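Local coordinates for protein KLLA0E02245p (Kluyveromyces lactis, PDB 4GPS) that removes NAD caps and N7-methylguanosine caps from the 5' ends of RNA and degrades RNA as a metal-dependent 5'-3' exoribonuclease, at residues 63-68 with 405-410; 188-193 with 311-316. All blocks are in the same frame, centred on the assembly; numbering follows the deposited sequence.

Interaction 1 of 2, residues 63-68 with 405-410; sequences SCKKFP and DTNLTL
Cys-64 and Leu-408 are joined by a backbone hydrogen bond, Cys-64 N to Leu-408 O at 2.9 Å, whose N-H...O angle of 139° is well short of straight; the donor also stands tilted out of the carbonyl plane. A bound water adds a polar bridge beside it. It donates to Asn-407 O and is hydrogen-bonded to the hydroxyls of Ser-63 and Thr-409, with Thr-409 OG1 2.6 Å from the water oxygen.

These bonds lie where strand 60-63 ends against the start of strand 409-414. Ser-63 and Thr-409 form an antiparallel non-hydrogen-bonded pair, and each chain turns sharply next to it, through type I turns at Cys-64 to Phe-67 and Asp-405 to Leu-408. The second turn belongs to the beta hairpin linking strands 399-404 and 409-414.

Apolar contacts occupy the buried side. Cys-64 SG meets Leu-410 CB at 3.9 Å, and Leu-408 CD1 approaches Phe-67 CE2 obliquely at 3.8 Å, while Trp-376 of helix 370-393 meets the Phe-67 ring edge-to-face. On the exposed side, Lys-65 runs alongside Asn-407; its chain bends at chi3 (-55°), carrying NZ to 3.7 Å from Asn-407 OD1.

Interaction 2 of 2, residues 188-193 with 311-316; sequences IIMCPF and LLRMWI
Leu-312 lays its CD2 methyl over one face of the Phe-193 ring, a CH-pi contact with CD2 3.5 Å from the ring centroid and 18° off the normal. The methyl sits nearest the CG side of the ring, and Pro-192 CB lies over the opposite face. This is helix-to-helix packing inside the PD-(D/E)XK nuclease fold of the DXO family: the end of helix 182-190, with the 3-10 turn 191-193 after it, meets helix 305-319. Gln-317, which follows Ile-316 on helix 305-319, probably binds substrate, as in relatives.

Met-190 fills the middle of the interface. Bent at both chi2 (-62°) and chi3 (-81°), its chain brings SD to 3.6 Å from Ile-316 CD1 and 3.8 Å from Leu-312 CD2, while CE turns to the CB and CG of Arg-313. An alanine here is likely to open a gap between the helices, leaving Ile-316 CD1 and Leu-312 CD2 without their sulfur partner.

Arg-313 crosses Met-190 at about a right angle, packing its CG against Met-190 CG. Beyond this apolar stem its guanidinium turns to polar partners: NH2 forms a salt bridge with Asp-187, and NH1 a hydrogen bond to a bound citrate, probably from the crystallisation liquor. One residue before Met-190, Ile-189 passes alongside Ile-316, their chains running opposite ways, and Ile-189 CD1 reaches Ile-316 CG2 at 3.6 Å.

Depth in the fold separates the two contacts. Interaction 1 is partly buried, the paired ends of two strands and the turns beside them near the periphery, combining backbone and water-mediated bonding with apolar packing; interaction 2 lies close to the centre of the chain and joins helical segments through side chains alone, with no hydrogen bond between its segments. Its polar chemistry is confined to groups directed elsewhere. The two meet directly, since Leu-408 CD2 of interaction 1 packs 3.9 Å from Pro-192 N of interaction 2. Helix 370-393 is common to both: Trp-376 touches Cys-64, Phe-67 and Pro-192, while Phe-377 and Ala-373 of that helix receive Ile-189 and Phe-193.

Interaction 1 of 2, residues 63-68 with 405-410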
loop_
_atom_site.group_PDB
_atom_site.type_symbol
_atom_site.label_atom_id
_atom_site.label_comp_id
_atom_site.label_asym_id
_atom_site.label_seq_id
_atom_site.Cartn_x
_atom_site.Cartn_y
_atom_site.Cartn_z
ATOM N N SER A 63 18.164 -14.293 11.155
ATOM C CA SER A 63 18.052 -14.474 9.721
ATOM C C SER A 63 16.615 -14.947 9.433
ATOM O O SER A 63 16.059 -15.771 10.170
ATOM C CB SER A 63 19.042 -15.528 9.253
ATOM O OG SER A 63 18.604 -16.096 8.031
ATOM N N CYS A 64 16.017 -14.413 8.375
ATOM C CA CYS A 64 14.664 -14.785 7.998
ATOM C C CYS A 64 14.668 -15.208 6.556
ATOM O O CYS A 64 13.591 -15.358 5.965
ATOM C CB CYS A 64 13.706 -13.596 8.150
ATOM S SG CYS A 64 13.446 -13.058 9.845
ATOM N N LYS A 65 15.866 -15.398 5.987
ATOM C CA LYS A 65 16.006 -15.788 4.578
ATOM C C LYS A 65 15.451 -17.162 4.227
ATOM O O LYS A 65 15.145 -17.438 3.063
ATOM C CB LYS A 65 17.466 -15.741 4.114
ATOM C CG LYS A 65 17.594 -15.790 2.572
ATOM C CD LYS A 65 19.055 -15.811 2.074
ATOM C CE LYS A 65 19.888 -14.626 2.613
ATOM N NZ LYS A 65 21.325 -14.605 2.190
ATOM N N LYS A 66 15.322 -18.028 5.215
ATOM C CA LYS A 66 14.807 -19.344 4.938
ATOM C C LYS A 66 13.349 -19.463 5.332
ATOM O O LYS A 66 12.896 -20.516 5.755
ATOM C CB LYS A 66 15.668 -20.390 5.647
ATOM C CG LYS A 66 17.075 -20.497 5.036
ATOM C CD LYS A 66 17.850 -21.728 5.498
ATOM C CE LYS A 66 18.252 -21.614 6.962
ATOM N NZ LYS A 66 17.082 -21.442 7.892
ATOM N N PHE A 67 12.623 -18.364 5.189
ATOM C CA PHE A 67 11.208 -18.319 5.516
ATOM C C PHE A 67 10.445 -19.286 4.616
ATOM O O PHE A 67 10.701 -19.391 3.419
ATOM C CB PHE A 67 10.663 -16.885 5.356
ATOM C CG PHE A 67 10.555 -16.421 3.934
ATOM C CD1 PHE A 67 9.366 -16.569 3.226
ATOM C CD2 PHE A 67 11.654 -15.865 3.283
ATOM C CE1 PHE A 67 9.271 -16.172 1.885
ATOM C CE2 PHE A 67 11.574 -15.460 1.935
ATOM C CZ PHE A 67 10.375 -15.616 1.237
ATOM N N PRO A 68 9.498 -20.019 5.190
ATOM C CA PRO A 68 8.693 -20.992 4.431
ATOM C C PRO A 68 7.929 -20.328 3.279
ATOM O O PRO A 68 7.145 -19.397 3.506
ATOM C CB PRO A 68 7.730 -21.551 5.481
ATOM C CG PRO A 68 8.470 -21.323 6.811
ATOM C CD PRO A 68 9.105 -19.962 6.610
ATOM N N ASP A 405 17.977 -6.588 6.303
ATOM C CA ASP A 405 19.035 -6.637 5.268
ATOM C C ASP A 405 18.434 -6.925 3.924
ATOM O O ASP A 405 17.282 -7.335 3.828
ATOM C CB ASP A 405 19.956 -7.859 5.457
ATOM C CG ASP A 405 21.038 -7.617 6.402
ATOM O OD1 ASP A 405 21.507 -6.461 6.445
ATOM O OD2 ASP A 405 21.428 -8.582 7.091
ATOM N N THR A 406 19.265 -6.803 2.899
ATOM C CA THR A 406 18.828 -7.194 1.591
ATOM C C THR A 406 18.914 -8.724 1.601
ATOM O O THR A 406 18.444 -9.360 0.672
ATOM C CB THR A 406 19.711 -6.633 0.469
ATOM O OG1 THR A 406 21.092 -6.835 0.798
ATOM C CG2 THR A 406 19.423 -5.145 0.263
ATOM N N ASN A 407 19.508 -9.299 2.654
ATOM C CA ASN A 407 19.618 -10.770 2.806
ATOM C C ASN A 407 18.507 -11.286 3.687
ATOM O O ASN A 407 18.552 -12.430 4.131
ATOM C CB ASN A 407 20.914 -11.208 3.511
ATOM C CG ASN A 407 22.165 -10.797 2.773
ATOM O OD1 ASN A 407 22.360 -11.153 1.603
ATOM N ND2 ASN A 407 23.034 -10.043 3.457
ATOM N N LEU A 408 17.537 -10.430 3.979
ATOM C CA LEU A 408 16.425 -10.775 4.846
ATOM C C LEU A 408 16.861 -11.064 6.276
ATOM O O LEU A 408 16.213 -11.830 6.987
ATOM C CB LEU A 408 15.629 -11.948 4.281
ATOM C CG LEU A 408 15.231 -11.699 2.821
ATOM C CD1 LEU A 408 14.264 -12.791 2.366
ATOM C CD2 LEU A 408 14.591 -10.323 2.682
ATOM N N THR A 409 17.967 -10.471 6.708
ATOM C CA THR A 409 18.357 -10.651 8.099
ATOM C C THR A 409 17.673 -9.544 8.917
ATOM O O THR A 409 17.858 -8.347 8.654
ATOM C CB THR A 409 19.870 -10.554 8.299
ATOM O OG1 THR A 409 20.482 -11.753 7.809
ATOM C CG2 THR A 409 20.206 -10.386 9.786
ATOM N N LEU A 410 16.880 -9.954 9.901
ATOM C CA LEU A 410 16.145 -9.039 10.756
ATOM C C LEU A 410 16.976 -8.574 11.953
ATOM O O LEU A 410 17.559 -9.392 12.642
ATOM C CB LEU A 410 14.861 -9.741 11.267
ATOM C CG LEU A 410 14.149 -9.097 12.466
ATOM C CD1 LEU A 410 13.582 -7.759 12.014
ATOM C CD2 LEU A 410 13.056 -10.009 13.020
HETATM O O HOH W 1 19.251 -13.534 6.316
#

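Interaction 2 of 2, residues 188-193 with 311-316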
loop_
_atom_site.group_PDB
_atom_site.type_symbol
_atom_site.label_atom_id
_atom_site.label_comp_id
_atom_site.label_asym_id
_atom_site.label_seq_id
_atom_site.Cartn_x
_atom_site.Cartn_y
_atom_site.Cartn_z
ATOM N N ILE A 188 7.402 -3.558 4.260
ATOM C CA ILE A 188 7.791 -4.777 4.914
ATOM C C ILE A 188 7.535 -5.995 4.034
ATOM O O ILE A 188 8.357 -6.889 3.998
ATOM C CB ILE A 188 7.034 -4.946 6.234
ATOM C CG1 ILE A 188 7.546 -3.925 7.243
ATOM C CG2 ILE A 188 7.161 -6.409 6.727
ATOM C CD1 ILE A 188 6.534 -3.590 8.343
ATOM N N ILE A 189 6.413 -6.028 3.317
ATOM C CA ILE A 189 6.125 -7.172 2.472
ATOM C C ILE A 189 7.090 -7.190 1.278
ATOM O O ILE A 189 7.434 -8.262 0.766
ATOM C CB ILE A 189 4.656 -7.129 1.963
ATOM C CG1 ILE A 189 3.707 -7.240 3.147
ATOM C CG2 ILE A 189 4.370 -8.279 0.997
ATOM C CD1 ILE A 189 2.291 -6.690 2.827
ATOM N N MET A 190 7.537 -6.008 0.853
ATOM C CA MET A 190 8.421 -5.884 -0.299
ATOM C C MET A 190 9.894 -6.256 -0.095
ATOM O O MET A 190 10.635 -6.366 -1.076
ATOM C CB MET A 190 8.343 -4.450 -0.859
ATOM C CG MET A 190 7.097 -4.190 -1.709
ATOM S SD MET A 190 6.947 -5.221 -3.233
ATOM C CE MET A 190 8.074 -4.248 -4.346
ATOM N N CYS A 191 10.331 -6.447 1.150
ATOM C CA CYS A 191 11.743 -6.762 1.413
ATOM C C CYS A 191 12.383 -7.791 0.486
ATOM O O CYS A 191 13.403 -7.521 -0.126
ATOM C CB CYS A 191 11.951 -7.175 2.884
ATOM S SG CYS A 191 11.739 -5.784 4.010
ATOM N N PRO A 192 11.770 -8.966 0.325
ATOM C CA PRO A 192 12.433 -9.926 -0.574
ATOM C C PRO A 192 12.433 -9.592 -2.048
ATOM O O PRO A 192 13.056 -10.290 -2.858
ATOM C CB PRO A 192 11.718 -11.250 -0.286
ATOM C CG PRO A 192 10.432 -10.864 0.312
ATOM C CD PRO A 192 10.673 -9.594 1.081
ATOM N N PHE A 193 11.758 -8.518 -2.422
ATOM C CA PHE A 193 11.735 -8.195 -3.828
ATOM C C PHE A 193 12.561 -6.951 -4.161
ATOM O O PHE A 193 12.580 -6.513 -5.311
ATOM C CB PHE A 193 10.276 -8.074 -4.300
ATOM C CG PHE A 193 9.401 -9.197 -3.821
ATOM C CD1 PHE A 193 8.706 -9.095 -2.610
ATOM C CD2 PHE A 193 9.338 -10.381 -4.515
ATOM C CE1 PHE A 193 7.970 -10.156 -2.096
ATOM C CE2 PHE A 193 8.601 -11.467 -4.009
ATOM C CZ PHE A 193 7.918 -11.350 -2.798
ATOM N N LEU A 311 4.416 -3.363 -10.356
ATOM C CA LEU A 311 3.202 -4.170 -10.489
ATOM C C LEU A 311 2.950 -4.956 -9.195
ATOM O O LEU A 311 1.827 -4.969 -8.686
ATOM C CB LEU A 311 3.316 -5.125 -11.681
ATOM C CG LEU A 311 3.338 -4.406 -13.041
ATOM C CD1 LEU A 311 3.883 -5.343 -14.079
ATOM C CD2 LEU A 311 1.934 -3.920 -13.431
ATOM N N LEU A 312 3.990 -5.571 -8.630
ATOM C CA LEU A 312 3.805 -6.324 -7.392
ATOM C C LEU A 312 3.370 -5.391 -6.260
ATOM O O LEU A 312 2.464 -5.705 -5.491
ATOM C CB LEU A 312 5.099 -7.058 -7.002
ATOM C CG LEU A 312 5.109 -7.817 -5.666
ATOM C CD1 LEU A 312 4.068 -8.956 -5.743
ATOM C CD2 LEU A 312 6.528 -8.341 -5.335
ATOM N N ARG A 313 3.996 -4.226 -6.177
ATOM C CA ARG A 313 3.687 -3.272 -5.129
ATOM C C ARG A 313 2.233 -2.827 -5.250
ATOM O O ARG A 313 1.506 -2.724 -4.267
ATOM C CB ARG A 313 4.652 -2.084 -5.241
ATOM C CG ARG A 313 5.058 -1.491 -3.905
ATOM C CD ARG A 313 6.174 -0.453 -4.020
ATOM N NE ARG A 313 6.708 -0.167 -2.686
ATOM C CZ ARG A 313 6.048 0.546 -1.796
ATOM N NH1 ARG A 313 4.878 1.042 -2.126
ATOM N NH2 ARG A 313 6.502 0.700 -0.570
ATOM N N MET A 314 1.820 -2.613 -6.488
ATOM C CA MET A 314 0.473 -2.178 -6.851
ATOM C C MET A 314 -0.522 -3.245 -6.338
ATOM O O MET A 314 -1.538 -2.945 -5.696
ATOM C CB MET A 314 0.420 -2.106 -8.377
ATOM C CG MET A 314 -0.446 -1.099 -8.981
ATOM S SD MET A 314 -0.117 -0.959 -10.774
ATOM C CE MET A 314 1.305 0.203 -10.773
ATOM N N TRP A 315 -0.229 -4.497 -6.665
ATOM C CA TRP A 315 -1.049 -5.592 -6.230
ATOM C C TRP A 315 -1.116 -5.606 -4.693
ATOM O O TRP A 315 -2.206 -5.704 -4.139
ATOM C CB TRP A 315 -0.458 -6.912 -6.735
ATOM C CG TRP A 315 -1.166 -8.130 -6.196
ATOM C CD1 TRP A 315 -2.365 -8.653 -6.630
ATOM C CD2 TRP A 315 -0.767 -8.922 -5.079
ATOM N NE1 TRP A 315 -2.731 -9.708 -5.846
ATOM C CE2 TRP A 315 -1.772 -9.901 -4.884
ATOM C CE3 TRP A 315 0.341 -8.898 -4.211
ATOM C CZ2 TRP A 315 -1.700 -10.858 -3.856
ATOM C CZ3 TRP A 315 0.409 -9.851 -3.183
ATOM C CH2 TRP A 315 -0.608 -10.814 -3.019
ATOM N N ILE A 316 0.028 -5.521 -4.000
ATOM C CA ILE A 316 0.000 -5.548 -2.530
ATOM C C ILE A 316 -0.810 -4.376 -2.021
ATOM O O ILE A 316 -1.580 -4.512 -1.077
ATOM C CB ILE A 316 1.376 -5.413 -1.920
ATOM C CG1 ILE A 316 2.250 -6.586 -2.365
ATOM C CG2 ILE A 316 1.259 -5.344 -0.388
ATOM C CD1 ILE A 316 3.711 -6.344 -2.124
#